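Local coordinates for protein RMD9, mitochondrial (Saccharomyces cerevisiae S288C, PDB 7A9X) that binds a dodecameric RNA motif in the 3'-UTRs of mitochondrial mRNAs and takes part in their processing or stability, at residues 337-340 and 341-345. Sequence-based numbering, arbitrary orientation.
Sequences FDHV and YRIWE
Helix 337-351, which falls in the stretch assigned as the fifth pentatricopeptide repeat, begins with the turn in which Phe337 meets Tyr341 and His339 meets Arg342. Its i to i+4 ladder runs unbroken: Tyr341 N to Phe337 O (2.6 Å), Arg342 N to Asp338 O (2.8 Å), Ile343 N to His339 O (3.2 Å) and Trp344 N to Val340 O (3.0 Å). Phe337 and Tyr341, one turn apart, both carry CG anti to the backbone N, which sends their rings out the same way. The ring planes lie 11° apart but are slid along each other and barely overlap, with centroids 6.0 Å apart; instead, Tyr341 CB rests over one face of the Phe337 ring, 4.0 Å from Phe337 CE2. On another side of the helix, Arg342 bends at chi3 (-81°) and folds back along the first turn. Its guanidinium places one face over His339 CA, and Arg342 NH1 comes within 3.5 Å of His339 CD2, approaching the imidazole obliquely, with the two planes 18° apart. The imidazole is gripped at both nitrogens, ND1 by Gln334 and NE2 by Glu301, which fixes its rotation. Ile343 CG1 lies 4.0 Å from His339 CD2. Around this turn, His339, Val340 and Ile343 pack on helix 320-334, and Ile343 also reaches helix 297-308. Tyr341 and Trp344 lean on helix 379-396, while Trp344 stacks on Phe367 and hydrogen-bonds through NE1 to Asn364 OD1, both on helix 357-374.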
# COMPACT_ATOMS: atom_id res chain seq x y z
N PHE A 337 12.98 -12.15 -17.93
CA PHE A 337 11.57 -11.81 -17.96
C PHE A 337 10.69 -13.05 -17.96
O PHE A 337 9.61 -13.05 -17.35
CB PHE A 337 11.24 -10.94 -19.17
CG PHE A 337 9.78 -10.65 -19.32
CD1 PHE A 337 9.16 -9.70 -18.51
CD2 PHE A 337 9.01 -11.35 -20.24
CE1 PHE A 337 7.81 -9.45 -18.64
CE2 PHE A 337 7.66 -11.10 -20.36
CZ PHE A 337 7.06 -10.14 -19.56
N ASP A 338 11.12 -14.11 -18.64
CA ASP A 338 10.33 -15.34 -18.65
C ASP A 338 10.17 -15.90 -17.25
O ASP A 338 9.09 -16.41 -16.90
CB ASP A 338 10.97 -16.37 -19.58
CG ASP A 338 10.56 -16.19 -21.02
OD1 ASP A 338 9.45 -15.68 -21.26
OD2 ASP A 338 11.35 -16.56 -21.92
N HIS A 339 11.21 -15.81 -16.42
CA HIS A 339 11.08 -16.26 -15.03
C HIS A 339 10.08 -15.40 -14.27
O HIS A 339 9.26 -15.91 -13.51
CB HIS A 339 12.45 -16.25 -14.34
CG HIS A 339 12.48 -17.02 -13.06
ND1 HIS A 339 13.58 -17.05 -12.24
CD2 HIS A 339 11.54 -17.80 -12.47
CE1 HIS A 339 13.32 -17.81 -11.19
NE2 HIS A 339 12.09 -18.28 -11.30
N VAL A 340 10.14 -14.08 -14.47
CA VAL A 340 9.15 -13.18 -13.88
C VAL A 340 7.76 -13.49 -14.43
O VAL A 340 6.77 -13.48 -13.69
CB VAL A 340 9.55 -11.72 -14.14
CG1 VAL A 340 8.45 -10.77 -13.68
CG2 VAL A 340 10.86 -11.39 -13.44
N TYR A 341 7.67 -13.78 -15.73
CA TYR A 341 6.38 -14.04 -16.35
C TYR A 341 5.78 -15.35 -15.86
O TYR A 341 4.57 -15.45 -15.67
CB TYR A 341 6.54 -14.04 -17.87
CG TYR A 341 5.26 -14.27 -18.64
CD1 TYR A 341 4.16 -13.43 -18.48
CD2 TYR A 341 5.14 -15.31 -19.55
CE1 TYR A 341 2.99 -13.63 -19.18
CE2 TYR A 341 3.98 -15.52 -20.26
CZ TYR A 341 2.91 -14.67 -20.08
OH TYR A 341 1.75 -14.88 -20.79
N ARG A 342 6.62 -16.36 -15.63
CA ARG A 342 6.12 -17.65 -15.16
C ARG A 342 5.59 -17.56 -13.74
O ARG A 342 4.56 -18.17 -13.41
CB ARG A 342 7.21 -18.72 -15.26
CG ARG A 342 7.47 -19.19 -16.69
CD ARG A 342 8.45 -20.35 -16.74
NE ARG A 342 9.84 -19.92 -16.64
CZ ARG A 342 10.56 -19.95 -15.52
NH1 ARG A 342 11.82 -19.54 -15.53
NH2 ARG A 342 10.02 -20.39 -14.39
N ILE A 343 6.27 -16.80 -12.87
CA ILE A 343 5.79 -16.64 -11.50
C ILE A 343 4.50 -15.83 -11.48
O ILE A 343 3.56 -16.14 -10.74
CB ILE A 343 6.88 -16.01 -10.62
CG1 ILE A 343 8.11 -16.92 -10.56
CG2 ILE A 343 6.34 -15.73 -9.22
CD1 ILE A 343 7.83 -18.30 -10.01
N TRP A 344 4.43 -14.78 -12.31
CA TRP A 344 3.22 -13.98 -12.40
C TRP A 344 2.03 -14.81 -12.86
O TRP A 344 0.91 -14.64 -12.37
CB TRP A 344 3.45 -12.79 -13.34
CG TRP A 344 2.23 -11.97 -13.57
CD1 TRP A 344 1.73 -10.99 -12.76
CD2 TRP A 344 1.35 -12.04 -14.70
NE1 TRP A 344 0.59 -10.45 -13.32
CE2 TRP A 344 0.34 -11.07 -14.51
CE3 TRP A 344 1.32 -12.83 -15.86
CZ2 TRP A 344 -0.69 -10.88 -15.43
CZ3 TRP A 344 0.30 -12.63 -16.77
CH2 TRP A 344 -0.69 -11.66 -16.55
N GLU A 345 2.26 -15.72 -13.81
CA GLU A 345 1.18 -16.58 -14.29
C GLU A 345 0.66 -17.48 -13.17
O GLU A 345 -0.56 -17.66 -13.03
CB GLU A 345 1.65 -17.43 -15.47
CG GLU A 345 1.58 -16.75 -16.82
CD GLU A 345 1.95 -17.68 -17.96
OE1 GLU A 345 2.72 -18.63 -17.71
OE2 GLU A 345 1.47 -17.46 -19.09